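Local coordinates for phage-related protein (Bordetella bronchiseptica RB50, PDB 3BJQ) that probably serves as a major capsid protein of a prophage, building the phage shell from many copies of itself, at residues V12-S18 against P273-V277; Q26-K32 against A120-E124; L34-V40 against F263-I269; L87-R93 against K285-V291. All blocks are in the same frame, centred on the assembly; numbering follows the deposited sequence.

Contact 1: V12-S18 against P273-V277; sequences VVDPILS and PLVEV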
loop_
_atom_site.group_PDB
_atom_site.type_symbol
_atom_site.label_atom_id
_atom_site.label_comp_id
_atom_site.label_asym_id
_atom_site.label_seq_id
_atom_site.Cartn_x
_atom_site.Cartn_y
_atom_site.Cartn_z
ATOM N N VAL E 12 4.118 30.702 -1.455
ATOM C CA VAL E 12 4.037 29.371 -0.870
ATOM C C VAL E 12 2.636 28.854 -1.181
ATOM O O VAL E 12 1.640 29.328 -0.638
ATOM C CB VAL E 12 4.348 29.334 0.620
ATOM C CG1 VAL E 12 4.188 27.925 1.145
ATOM C CG2 VAL E 12 5.756 29.829 0.860
ATOM N N VAL E 13 2.584 27.888 -2.086
ATOM C CA VAL E 13 1.330 27.359 -2.572
ATOM C C VAL E 13 0.799 26.295 -1.617
ATOM O O VAL E 13 1.576 25.541 -1.003
ATOM C CB VAL E 13 1.493 26.860 -4.029
ATOM C CG1 VAL E 13 0.307 26.031 -4.492
ATOM C CG2 VAL E 13 1.678 28.070 -4.949
ATOM N N ASP E 14 -0.527 26.311 -1.442
ATOM C CA ASP E 14 -1.267 25.299 -0.724
ATOM C C ASP E 14 -1.740 24.296 -1.781
ATOM O O ASP E 14 -2.628 24.596 -2.565
ATOM C CB ASP E 14 -2.452 25.947 -0.038
ATOM C CG ASP E 14 -3.247 24.983 0.808
ATOM O OD1 ASP E 14 -3.515 23.848 0.365
ATOM O OD2 ASP E 14 -3.625 25.389 1.920
ATOM N N PRO E 15 -1.139 23.106 -1.817
ATOM C CA PRO E 15 -1.415 22.182 -2.904
ATOM C C PRO E 15 -2.809 21.590 -2.880
ATOM O O PRO E 15 -3.342 21.259 -3.934
ATOM C CB PRO E 15 -0.364 21.078 -2.709
ATOM C CG PRO E 15 0.007 21.134 -1.311
ATOM C CD PRO E 15 -0.163 22.553 -0.859
ATOM N N ILE E 16 -3.382 21.426 -1.692
ATOM C CA ILE E 16 -4.722 20.854 -1.579
ATOM C C ILE E 16 -5.759 21.848 -2.083
ATOM O O ILE E 16 -6.644 21.500 -2.844
ATOM C CB ILE E 16 -5.047 20.453 -0.119
ATOM C CG1 ILE E 16 -4.258 19.199 0.283
ATOM C CG2 ILE E 16 -6.534 20.213 0.045
ATOM C CD1 ILE E 16 -2.827 19.464 0.646
ATOM N N LEU E 17 -5.648 23.097 -1.660
ATOM C CA LEU E 17 -6.600 24.103 -2.132
ATOM C C LEU E 17 -6.379 24.446 -3.616
ATOM O O LEU E 17 -7.332 24.734 -4.323
ATOM C CB LEU E 17 -6.599 25.339 -1.235
ATOM C CG LEU E 17 -7.271 25.202 0.138
ATOM C CD1 LEU E 17 -7.083 26.507 0.915
ATOM C CD2 LEU E 17 -8.751 24.891 -0.017
ATOM N N SER E 18 -5.139 24.360 -4.088
ATOM C CA SER E 18 -4.829 24.533 -5.501
ATOM C C SER E 18 -5.473 23.428 -6.344
ATOM O O SER E 18 -6.069 23.692 -7.383
ATOM C CB SER E 18 -3.329 24.560 -5.700
ATOM O OG SER E 18 -2.814 25.740 -5.097
ATOM N N PRO E 273 -5.173 27.782 -11.846
ATOM C CA PRO E 273 -5.230 28.551 -10.618
ATOM C C PRO E 273 -4.380 28.016 -9.481
ATOM O O PRO E 273 -4.302 26.803 -9.307
ATOM C CB PRO E 273 -6.708 28.449 -10.225
ATOM C CG PRO E 273 -7.134 27.176 -10.786
ATOM C CD PRO E 273 -6.429 27.060 -12.085
ATOM N N LEU E 274 -3.784 28.941 -8.727
ATOM C CA LEU E 274 -2.989 28.634 -7.535
ATOM C C LEU E 274 -3.621 29.303 -6.319
ATOM O O LEU E 274 -4.111 30.399 -6.429
ATOM C CB LEU E 274 -1.563 29.196 -7.652
ATOM C CG LEU E 274 -0.598 28.787 -8.768
ATOM C CD1 LEU E 274 0.562 29.800 -8.835
ATOM C CD2 LEU E 274 -0.079 27.339 -8.607
ATOM N N VAL E 275 -3.608 28.621 -5.180
ATOM C CA VAL E 275 -4.029 29.188 -3.902
ATOM C C VAL E 275 -2.808 29.155 -2.986
ATOM O O VAL E 275 -2.125 28.121 -2.884
ATOM C CB VAL E 275 -5.140 28.380 -3.253
ATOM C CG1 VAL E 275 -5.574 29.037 -1.971
ATOM C CG2 VAL E 275 -6.330 28.241 -4.229
ATOM N N GLU E 276 -2.546 30.290 -2.344
ATOM C CA GLU E 276 -1.436 30.452 -1.411
ATOM C C GLU E 276 -1.822 30.085 0.024
ATOM O O GLU E 276 -3.006 30.154 0.415
ATOM C CB GLU E 276 -0.961 31.908 -1.416
ATOM C CG GLU E 276 -0.468 32.384 -2.776
ATOM C CD GLU E 276 -0.250 33.906 -2.852
ATOM O OE1 GLU E 276 0.185 34.509 -1.830
ATOM O OE2 GLU E 276 -0.526 34.486 -3.943
ATOM N N VAL E 277 -0.820 29.686 0.805
ATOM C CA VAL E 277 -1.028 29.399 2.221
ATOM C C VAL E 277 -1.630 30.654 2.864
ATOM O O VAL E 277 -1.288 31.776 2.461
ATOM C CB VAL E 277 0.291 29.012 2.924
ATOM C CG1 VAL E 277 0.809 27.695 2.405
ATOM C CG2 VAL E 277 1.346 30.114 2.766
#
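V12 and D14 pin their backbones to the start of strand 274-281 just before the chain turns into helix 15-22. Two backbone hydrogen bonds flank V13, which forms a single beta bridge with E276: V277 N donates a hydrogen bond to V12 O at 2.9 Å, and D14 N donates one to V275 O at 2.8 Å, lying in the plane of that carbonyl.

The third bond comes from a side chain. S18 OG sits 3.0 Å from V275 N and accepts a hydrogen bond from it along a nearly straight line, 174° at the hydrogen. The same hydroxyl donates to D14 O, which also takes S18 N, so both roles of the serine are used and its rotation is fixed. D14 meanwhile is the N-cap: with CG anti to the backbone N (chi1 -177°), it swings OD1 over the first turn to receive L17 N at 3.0 Å, from above the carboxylate plane.

Apolar contacts fill in between. V12 CG1 meets V277 CG1 at 3.6 Å, while V275 lays CG1 against L17 CB at 3.9 Å. The V13 and L274 side chains cross at about a right angle, V13 CG2 to L274 CD2 4.1 Å.

L17 and V275 also pack on Y289 of strand 286-299. On helix 105-131, L17 packs on A109 and V275 on V112; V12 packs on V102 of a second subunit.

Contact 2: Q26-K32 against A120-E124; sequences QSTLIGK and ALAHE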
loop_
_atom_site.group_PDB
_atom_site.type_symbol
_atom_site.label_atom_id
_atom_site.label_comp_id
_atom_site.label_asym_id
_atom_site.label_seq_id
_atom_site.Cartn_x
_atom_site.Cartn_y
_atom_site.Cartn_z
ATOM N N GLN E 26 -18.056 25.843 -13.654
ATOM C CA GLN E 26 -19.246 26.670 -13.759
ATOM C C GLN E 26 -19.896 26.232 -15.065
ATOM O O GLN E 26 -19.587 26.747 -16.126
ATOM C CB GLN E 26 -18.861 28.152 -13.801
ATOM C CG GLN E 26 -18.668 28.802 -12.455
ATOM C CD GLN E 26 -19.963 29.197 -11.776
ATOM O OE1 GLN E 26 -21.031 29.131 -12.364
ATOM N NE2 GLN E 26 -19.867 29.628 -10.537
ATOM N N SER E 27 -20.785 25.253 -14.971
ATOM C CA SER E 27 -21.359 24.611 -16.142
ATOM C C SER E 27 -22.221 25.510 -17.047
ATOM O O SER E 27 -22.355 25.223 -18.230
ATOM C CB SER E 27 -22.178 23.397 -15.701
ATOM O OG SER E 27 -23.303 23.843 -14.952
ATOM N N THR E 28 -22.784 26.595 -16.519
ATOM C CA THR E 28 -23.599 27.474 -17.350
ATOM C C THR E 28 -22.777 28.591 -18.035
ATOM O O THR E 28 -23.324 29.334 -18.870
ATOM C CB THR E 28 -24.799 28.075 -16.583
ATOM O OG1 THR E 28 -24.357 29.106 -15.688
ATOM C CG2 THR E 28 -25.567 26.981 -15.850
ATOM N N LEU E 29 -21.493 28.719 -17.667
ATOM C CA LEU E 29 -20.597 29.653 -18.346
ATOM C C LEU E 29 -19.961 28.895 -19.514
ATOM O O LEU E 29 -19.502 27.774 -19.348
ATOM C CB LEU E 29 -19.543 30.212 -17.398
ATOM C CG LEU E 29 -20.069 30.944 -16.159
ATOM C CD1 LEU E 29 -18.909 31.516 -15.407
ATOM C CD2 LEU E 29 -21.036 32.036 -16.507
ATOM N N ILE E 30 -19.947 29.508 -20.697
ATOM C CA ILE E 30 -19.542 28.805 -21.907
ATOM C C ILE E 30 -18.284 29.378 -22.579
ATOM O O ILE E 30 -17.858 28.858 -23.601
ATOM C CB ILE E 30 -20.722 28.715 -22.909
ATOM C CG1 ILE E 30 -21.212 30.114 -23.306
ATOM C CG2 ILE E 30 -21.879 27.897 -22.289
ATOM C CD1 ILE E 30 -21.838 30.210 -24.663
ATOM N N GLY E 31 -17.664 30.401 -21.984
ATOM C CA GLY E 31 -16.467 31.030 -22.561
ATOM C C GLY E 31 -15.340 30.072 -22.892
ATOM O O GLY E 31 -14.724 30.161 -23.955
ATOM N N LYS E 32 -15.102 29.121 -22.010
ATOM C CA LYS E 32 -14.059 28.100 -22.221
ATOM C C LYS E 32 -14.416 27.106 -23.321
ATOM O O LYS E 32 -13.569 26.339 -23.768
ATOM C CB LYS E 32 -13.761 27.377 -20.909
ATOM C CG LYS E 32 -13.292 28.309 -19.820
ATOM C CD LYS E 32 -13.133 27.641 -18.454
ATOM C CE LYS E 32 -12.267 28.514 -17.540
ATOM N NZ LYS E 32 -11.986 27.926 -16.181
ATOM N N ALA E 120 -14.314 33.855 -12.978
ATOM C CA ALA E 120 -15.050 33.121 -14.005
ATOM C C ALA E 120 -15.991 34.008 -14.800
ATOM O O ALA E 120 -16.131 33.881 -16.029
ATOM C CB ALA E 120 -15.792 31.991 -13.369
ATOM N N LEU E 121 -16.626 34.940 -14.104
ATOM C CA LEU E 121 -17.561 35.847 -14.729
ATOM C C LEU E 121 -16.808 36.886 -15.553
ATOM O O LEU E 121 -17.264 37.270 -16.618
ATOM C CB LEU E 121 -18.458 36.491 -13.646
ATOM C CG LEU E 121 -19.862 36.976 -14.016
ATOM C CD1 LEU E 121 -20.623 35.939 -14.851
ATOM C CD2 LEU E 121 -20.654 37.341 -12.746
ATOM N N ALA E 122 -15.664 37.355 -15.060
ATOM C CA ALA E 122 -14.833 38.300 -15.814
ATOM C C ALA E 122 -14.327 37.636 -17.099
ATOM O O ALA E 122 -14.310 38.248 -18.166
ATOM C CB ALA E 122 -13.670 38.764 -14.983
ATOM N N HIS E 123 -13.931 36.372 -16.991
ATOM C CA HIS E 123 -13.501 35.592 -18.170
ATOM C C HIS E 123 -14.625 35.456 -19.199
ATOM O O HIS E 123 -14.413 35.600 -20.391
ATOM C CB HIS E 123 -13.014 34.219 -17.724
ATOM C CG HIS E 123 -12.612 33.337 -18.844
ATOM N ND1 HIS E 123 -13.459 32.376 -19.365
ATOM C CD2 HIS E 123 -11.481 33.286 -19.579
ATOM C CE1 HIS E 123 -12.853 31.754 -20.357
ATOM N NE2 HIS E 123 -11.651 32.280 -20.509
ATOM N N GLU E 124 -15.821 35.158 -18.713
ATOM C CA GLU E 124 -16.990 35.047 -19.555
ATOM C C GLU E 124 -17.213 36.329 -20.368
ATOM O O GLU E 124 -17.499 36.293 -21.567
ATOM C CB GLU E 124 -18.242 34.764 -18.703
ATOM C CG GLU E 124 -19.487 34.383 -19.552
ATOM C CD GLU E 124 -19.471 32.898 -20.034
ATOM O OE1 GLU E 124 -18.417 32.242 -19.919
ATOM O OE2 GLU E 124 -20.521 32.380 -20.512
HETATM O O HOH W 1 -23.161 31.866 -20.256
#
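E124 reaches from helix 105-131 to grip the backbone of the loop at L29-G31. Its CB already points toward the loop; CG stands anti to the backbone N, and a bend at chi2 (79°) then turns the carboxylate over to the loop. On the way E124 CG passes L29 CD2 at 4.1 Å, and CD comes to rest facing the amides of I30 and G31. OE2 takes I30 N through its syn lone pair at 2.9 Å, while OE1 takes G31 N, also at 2.9 Å but from 33° out of the carboxylate plane. This is a helix carboxylate clamping two successive backbone N-H groups, just where the chain leaves the type I turn Q26-L29 and enters the weakly bonded helix at about 31-34. E124 OE2 has further partners: W241 NE1 and a water that donates both to it and to T28 O. One turn back along the helix, A120 CB touches L29 CD1 at 3.8 Å. K32 crosses H123 at about a right angle, K32 CG 3.5 Å from H123 CE1 and K32 CE over one face of the imidazole.

Contact 3: L34-V40 against F263-I269; sequences LFPVAPV and FGYTYQI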
loop_
_atom_site.group_PDB
_atom_site.type_symbol
_atom_site.label_atom_id
_atom_site.label_comp_id
_atom_site.label_asym_id
_atom_site.label_seq_id
_atom_site.Cartn_x
_atom_site.Cartn_y
_atom_site.Cartn_z
ATOM N N LEU E 34 -15.439 28.194 -26.246
ATOM C CA LEU E 34 -14.944 28.922 -27.413
ATOM C C LEU E 34 -13.436 29.153 -27.292
ATOM O O LEU E 34 -12.733 29.155 -28.296
ATOM C CB LEU E 34 -15.636 30.286 -27.548
ATOM C CG LEU E 34 -17.091 30.318 -28.029
ATOM C CD1 LEU E 34 -18.036 29.802 -26.945
ATOM C CD2 LEU E 34 -17.454 31.728 -28.449
ATOM N N PHE E 35 -12.966 29.331 -26.055
ATOM C CA PHE E 35 -11.581 29.666 -25.769
ATOM C C PHE E 35 -11.013 28.731 -24.724
ATOM O O PHE E 35 -10.801 29.154 -23.566
ATOM C CB PHE E 35 -11.516 31.092 -25.214
ATOM C CG PHE E 35 -11.957 32.161 -26.172
ATOM C CD1 PHE E 35 -13.276 32.566 -26.226
ATOM C CD2 PHE E 35 -11.041 32.808 -26.976
ATOM C CE1 PHE E 35 -13.672 33.571 -27.083
ATOM C CE2 PHE E 35 -11.427 33.811 -27.841
ATOM C CZ PHE E 35 -12.752 34.196 -27.893
ATOM N N PRO E 36 -10.720 27.465 -25.106
ATOM C CA PRO E 36 -10.195 26.524 -24.128
ATOM C C PRO E 36 -8.902 26.967 -23.460
ATOM O O PRO E 36 -8.052 27.617 -24.073
ATOM C CB PRO E 36 -9.981 25.244 -24.953
ATOM C CG PRO E 36 -10.909 25.372 -26.030
ATOM C CD PRO E 36 -10.853 26.815 -26.411
ATOM N N VAL E 37 -8.770 26.615 -22.192
ATOM C CA VAL E 37 -7.609 26.975 -21.410
ATOM C C VAL E 37 -6.357 26.196 -21.837
ATOM O O VAL E 37 -6.357 24.977 -21.914
ATOM C CB VAL E 37 -7.883 26.855 -19.884
ATOM C CG1 VAL E 37 -6.631 27.209 -19.087
ATOM C CG2 VAL E 37 -9.036 27.764 -19.490
ATOM N N ALA E 38 -5.300 26.941 -22.161
ATOM C CA ALA E 38 -4.077 26.368 -22.639
ATOM C C ALA E 38 -2.928 27.104 -21.943
ATOM O O ALA E 38 -3.003 28.321 -21.782
ATOM C CB ALA E 38 -3.996 26.551 -24.130
ATOM N N PRO E 39 -1.877 26.377 -21.505
ATOM C CA PRO E 39 -0.802 27.015 -20.744
ATOM C C PRO E 39 0.207 27.825 -21.563
ATOM O O PRO E 39 0.602 27.433 -22.672
ATOM C CB PRO E 39 -0.117 25.824 -20.071
ATOM C CG PRO E 39 -0.281 24.738 -21.083
ATOM C CD PRO E 39 -1.638 24.932 -21.654
ATOM N N VAL E 40 0.576 28.977 -21.008
ATOM C CA VAL E 40 1.664 29.780 -21.488
ATOM C C VAL E 40 2.555 30.130 -20.273
ATOM O O VAL E 40 2.179 29.903 -19.125
ATOM C CB VAL E 40 1.215 31.096 -22.222
ATOM C CG1 VAL E 40 0.298 30.808 -23.341
ATOM C CG2 VAL E 40 0.592 32.118 -21.279
ATOM N N PHE E 263 -9.942 28.194 -33.297
ATOM C CA PHE E 263 -10.482 29.561 -33.256
ATOM C C PHE E 263 -9.842 30.427 -32.175
ATOM O O PHE E 263 -9.518 31.596 -32.394
ATOM C CB PHE E 263 -12.005 29.544 -33.029
ATOM C CG PHE E 263 -12.582 30.900 -32.694
ATOM C CD1 PHE E 263 -12.835 31.821 -33.689
ATOM C CD2 PHE E 263 -12.871 31.245 -31.384
ATOM C CE1 PHE E 263 -13.327 33.070 -33.388
ATOM C CE2 PHE E 263 -13.369 32.481 -31.080
ATOM C CZ PHE E 263 -13.597 33.395 -32.078
ATOM N N GLY E 264 -9.692 29.872 -30.979
ATOM C CA GLY E 264 -9.157 30.664 -29.860
ATOM C C GLY E 264 -8.749 29.853 -28.658
ATOM O O GLY E 264 -8.996 28.655 -28.578
ATOM N N TYR E 265 -8.103 30.537 -27.715
ATOM C CA TYR E 265 -7.603 29.924 -26.495
ATOM C C TYR E 265 -7.677 30.928 -25.373
ATOM O O TYR E 265 -7.636 32.124 -25.616
ATOM C CB TYR E 265 -6.116 29.537 -26.650
ATOM C CG TYR E 265 -5.927 28.352 -27.553
ATOM C CD1 TYR E 265 -6.277 27.078 -27.119
ATOM C CD2 TYR E 265 -5.447 28.506 -28.858
ATOM C CE1 TYR E 265 -6.143 25.973 -27.972
ATOM C CE2 TYR E 265 -5.302 27.398 -29.719
ATOM C CZ TYR E 265 -5.650 26.152 -29.272
ATOM O OH TYR E 265 -5.524 25.050 -30.106
ATOM N N THR E 266 -7.783 30.423 -24.153
ATOM C CA THR E 266 -7.565 31.236 -22.965
ATOM C C THR E 266 -6.071 31.018 -22.608
ATOM O O THR E 266 -5.667 29.955 -22.152
ATOM C CB THR E 266 -8.556 30.887 -21.797
ATOM O OG1 THR E 266 -9.913 31.238 -22.161
ATOM C CG2 THR E 266 -8.186 31.604 -20.521
ATOM N N TYR E 267 -5.244 32.005 -22.921
ATOM C CA TYR E 267 -3.816 31.970 -22.585
ATOM C C TYR E 267 -3.759 32.058 -21.075
ATOM O O TYR E 267 -4.229 33.049 -20.503
ATOM C CB TYR E 267 -3.083 33.164 -23.249
ATOM C CG TYR E 267 -2.675 32.944 -24.701
ATOM C CD1 TYR E 267 -3.425 32.126 -25.550
ATOM C CD2 TYR E 267 -1.580 33.574 -25.230
ATOM C CE1 TYR E 267 -3.065 31.918 -26.867
ATOM C CE2 TYR E 267 -1.217 33.384 -26.575
ATOM C CZ TYR E 267 -1.952 32.543 -27.372
ATOM O OH TYR E 267 -1.600 32.347 -28.682
ATOM N N GLN E 268 -3.214 31.037 -20.415
ATOM C CA GLN E 268 -3.251 30.978 -18.968
ATOM C C GLN E 268 -1.913 30.595 -18.413
ATOM O O GLN E 268 -1.300 29.646 -18.869
ATOM C CB GLN E 268 -4.300 29.979 -18.478
ATOM C CG GLN E 268 -4.504 30.041 -16.967
ATOM C CD GLN E 268 -5.885 29.596 -16.542
ATOM O OE1 GLN E 268 -6.886 30.190 -16.949
ATOM N NE2 GLN E 268 -5.950 28.553 -15.715
ATOM N N ILE E 269 -1.448 31.337 -17.413
ATOM C CA ILE E 269 -0.139 31.034 -16.844
ATOM C C ILE E 269 -0.096 29.599 -16.325
ATOM O O ILE E 269 -1.004 29.161 -15.634
ATOM C CB ILE E 269 0.240 32.010 -15.720
ATOM C CG1 ILE E 269 0.334 33.428 -16.280
ATOM C CG2 ILE E 269 1.532 31.576 -15.092
ATOM C CD1 ILE E 269 1.406 33.623 -17.387
#
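A parallel strand pair joins 37-40 to 264-269 within the mixed sheet, and an edge-to-face aromatic pair, F35 and F263, precedes it. F263 turns its edge toward the face of F35, offset, with planes at 62° and centroids 5.5 Å apart. T266 then ties the incoming loop twice: OG1 donates to F35 O at 2.7 Å, and N donates to P36 O at 2.8 Å, from well above that carbonyl plane. T266 OG1 is also bonded to H123 NE2. From here the ladder alternates, A38 N to T266 O, Q268 N to A38 O, and V40 N to Q268 O at 2.9 Å.

V37 CG1 lies against the amide of Q268, 3.6 Å from its CD; that amide's NE2 is held by H272 O. With CG1 anti to the carbonyl carbon (chi1 -56°), V40 makes an off-centre CH-pi contact with the Y267 ring, 4.2 Å from its centroid. A38 CB touches Y265 CD1 at 3.8 Å.

F35 packs on C127 and I130 of helix 105-131. A38 bonds T266 through N and Q268 through O, the two residues flanking its opposite number Y267, and Q268 likewise bonds A38 and V40: the bonding pattern of a parallel beta ladder.

Contact 4: L87-R93 against K285-V291; sequences LEAKVPR and KSWIYGV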
loop_
_atom_site.group_PDB
_atom_site.type_symbol
_atom_site.label_atom_id
_atom_site.label_comp_id
_atom_site.label_asym_id
_atom_site.label_seq_id
_atom_site.Cartn_x
_atom_site.Cartn_y
_atom_site.Cartn_z
ATOM N N LEU E 87 -6.670 37.895 -6.462
ATOM C CA LEU E 87 -7.645 38.350 -5.484
ATOM C C LEU E 87 -7.267 37.677 -4.168
ATOM O O LEU E 87 -6.258 36.970 -4.105
ATOM C CB LEU E 87 -9.055 37.956 -5.943
ATOM C CG LEU E 87 -9.575 38.594 -7.236
ATOM C CD1 LEU E 87 -10.903 37.993 -7.686
ATOM C CD2 LEU E 87 -9.729 40.096 -7.053
ATOM N N GLU E 88 -8.039 37.933 -3.123
ATOM C CA GLU E 88 -7.777 37.377 -1.804
ATOM C C GLU E 88 -9.060 36.793 -1.220
ATOM O O GLU E 88 -9.991 37.534 -0.859
ATOM C CB GLU E 88 -7.199 38.447 -0.855
ATOM C CG GLU E 88 -5.668 38.626 -0.954
ATOM C CD GLU E 88 -5.133 39.713 -0.054
ATOM O OE1 GLU E 88 -5.940 40.532 0.427
ATOM O OE2 GLU E 88 -3.908 39.750 0.176
ATOM N N ALA E 89 -9.094 35.463 -1.136
ATOM C CA ALA E 89 -10.158 34.743 -0.459
ATOM C C ALA E 89 -10.046 35.023 1.046
ATOM O O ALA E 89 -8.948 35.166 1.566
ATOM C CB ALA E 89 -10.009 33.275 -0.732
ATOM N N LYS E 90 -11.173 35.032 1.746
ATOM C CA LYS E 90 -11.229 35.454 3.141
ATOM C C LYS E 90 -12.105 34.511 3.937
ATOM O O LYS E 90 -13.216 34.204 3.527
ATOM C CB LYS E 90 -11.818 36.875 3.188
ATOM C CG LYS E 90 -12.049 37.482 4.521
ATOM C CD LYS E 90 -12.350 38.995 4.404
ATOM C CE LYS E 90 -13.588 39.283 3.547
ATOM N NZ LYS E 90 -14.801 38.562 4.067
ATOM N N VAL E 91 -11.577 34.037 5.061
ATOM C CA VAL E 91 -12.363 33.264 6.002
ATOM C C VAL E 91 -12.477 34.076 7.270
ATOM O O VAL E 91 -11.503 34.181 8.018
ATOM C CB VAL E 91 -11.743 31.867 6.301
ATOM C CG1 VAL E 91 -12.507 31.205 7.421
ATOM C CG2 VAL E 91 -11.784 31.000 5.087
ATOM N N PRO E 92 -13.659 34.669 7.519
ATOM C CA PRO E 92 -13.839 35.486 8.698
ATOM C C PRO E 92 -13.856 34.658 9.975
ATOM O O PRO E 92 -14.316 33.508 9.975
ATOM C CB PRO E 92 -15.207 36.169 8.462
ATOM C CG PRO E 92 -15.909 35.380 7.510
ATOM C CD PRO E 92 -14.896 34.581 6.720
ATOM N N ARG E 93 -13.385 35.247 11.069
ATOM C CA ARG E 93 -13.303 34.503 12.324
ATOM C C ARG E 93 -14.675 34.070 12.858
ATOM O O ARG E 93 -14.758 33.049 13.545
ATOM C CB ARG E 93 -12.563 35.295 13.393
ATOM C CG ARG E 93 -13.221 36.570 13.721
ATOM C CD ARG E 93 -12.613 37.187 14.898
ATOM N NE ARG E 93 -13.285 38.433 15.201
ATOM C CZ ARG E 93 -13.026 39.165 16.273
ATOM N NH1 ARG E 93 -12.099 38.765 17.137
ATOM N NH2 ARG E 93 -13.691 40.288 16.483
ATOM N N LYS E 285 -9.767 40.667 10.787
ATOM C CA LYS E 285 -10.120 39.533 11.652
ATOM C C LYS E 285 -10.525 38.339 10.794
ATOM O O LYS E 285 -11.575 37.721 10.975
ATOM C CB LYS E 285 -11.213 39.945 12.648
ATOM C CG LYS E 285 -10.699 40.991 13.681
ATOM C CD LYS E 285 -9.876 40.307 14.766
ATOM C CE LYS E 285 -9.003 41.263 15.608
ATOM N NZ LYS E 285 -9.510 42.635 15.616
ATOM N N SER E 286 -9.658 38.041 9.838
ATOM C CA SER E 286 -9.882 37.025 8.853
ATOM C C SER E 286 -8.573 36.349 8.453
ATOM O O SER E 286 -7.505 36.957 8.532
ATOM C CB SER E 286 -10.479 37.658 7.589
ATOM O OG SER E 286 -11.805 38.104 7.781
ATOM N N TRP E 287 -8.664 35.087 8.049
ATOM C CA TRP E 287 -7.561 34.393 7.400
ATOM C C TRP E 287 -7.704 34.644 5.906
ATOM O O TRP E 287 -8.789 34.511 5.380
ATOM C CB TRP E 287 -7.581 32.888 7.669
ATOM C CG TRP E 287 -7.192 32.563 9.041
ATOM C CD1 TRP E 287 -8.021 32.456 10.114
ATOM C CD2 TRP E 287 -5.869 32.304 9.524
ATOM N NE1 TRP E 287 -7.299 32.134 11.238
ATOM C CE2 TRP E 287 -5.977 32.023 10.903
ATOM C CE3 TRP E 287 -4.608 32.245 8.922
ATOM C CZ2 TRP E 287 -4.873 31.736 11.696
ATOM C CZ3 TRP E 287 -3.509 31.927 9.707
ATOM C CH2 TRP E 287 -3.647 31.697 11.088
ATOM N N ILE E 288 -6.592 34.978 5.246
ATOM C CA ILE E 288 -6.584 35.417 3.856
ATOM C C ILE E 288 -5.773 34.475 2.962
ATOM O O ILE E 288 -4.586 34.244 3.208
ATOM C CB ILE E 288 -5.957 36.843 3.730
ATOM C CG1 ILE E 288 -6.687 37.834 4.622
ATOM C CG2 ILE E 288 -5.983 37.365 2.297
ATOM C CD1 ILE E 288 -8.105 38.033 4.263
ATOM N N TYR E 289 -6.411 33.949 1.921
ATOM C CA TYR E 289 -5.728 33.107 0.919
ATOM C C TYR E 289 -5.612 33.860 -0.389
ATOM O O TYR E 289 -6.625 34.198 -1.008
ATOM C CB TYR E 289 -6.482 31.827 0.629
ATOM C CG TYR E 289 -6.809 30.973 1.807
ATOM C CD1 TYR E 289 -7.850 31.318 2.657
ATOM C CD2 TYR E 289 -6.152 29.761 2.021
ATOM C CE1 TYR E 289 -8.191 30.531 3.723
ATOM C CE2 TYR E 289 -6.509 28.949 3.075
ATOM C CZ TYR E 289 -7.537 29.345 3.926
ATOM O OH TYR E 289 -7.902 28.568 4.997
ATOM N N GLY E 290 -4.383 34.088 -0.828
ATOM C CA GLY E 290 -4.139 34.705 -2.103
ATOM C C GLY E 290 -4.495 33.686 -3.165
ATOM O O GLY E 290 -4.088 32.532 -3.075
ATOM N N VAL E 291 -5.274 34.114 -4.145
ATOM C CA VAL E 291 -5.716 33.245 -5.248
ATOM C C VAL E 291 -5.318 33.914 -6.582
ATOM O O VAL E 291 -5.624 35.082 -6.834
ATOM C CB VAL E 291 -7.223 33.031 -5.224
ATOM C CG1 VAL E 291 -7.634 32.064 -6.354
ATOM C CG2 VAL E 291 -7.645 32.510 -3.862
#
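E88 and K90 pack tightly against I288 and S286 on one face of this antiparallel ladder. I288 CG2, anti to the backbone N, is pressed against the flank of E88, 3.4 Å from its CD, and K90 CG lies 3.5 Å from S286 CB, closer than usual. The other face is buried under S111 and V115 of helix 105-131, with ordinary contacts: A89 CB lies 4.0 Å from both Y289 CB and V291 CG2, and V91 CG2 meets the edge of the Y289 ring. Between the faces, A89 N to Y289 O and Y289 N to A89 O are both 2.8 Å.

The loose side is the solvent-exposed R93 end. R93 N bonds K285 O at 3.1 Å, and K285 lays its methylenes along R93, CD over one face of the guanidinium; the like charges R93 NH2 and K285 NZ stay 4.9 Å apart.

E88, also bonded by Y279 OH, forms a salt bridge with R70 of a third subunit, and K90 one with its D72, consistent with the charged face helping to hold subunits together.

In the fold
Contacts 1, 3 and 4 all reach the same mixed sheet, with strand 286-299 lying next to both 264-269 and 274-281. Two pairs are near neighbours, contacts 1 and 4 and contacts 2 and 3, each with centres about 13 Å apart. In the first, E276 N probably bonds G290 O at 2.8 Å; in the second, H123 NE2 and T266 OG1 are 2.6 Å apart. Contact 3 lies about 28 Å from contact 4, centre to centre, yet touches contact 1 where Q268 NE2 meets P273 CD. Helix 105-131 supplies one segment of contact 2 and packs against side chains of contacts 1, 3 and 4. Tetraethylene glycol, probably from crystallisation, lies beside P273, Q26 and Q268.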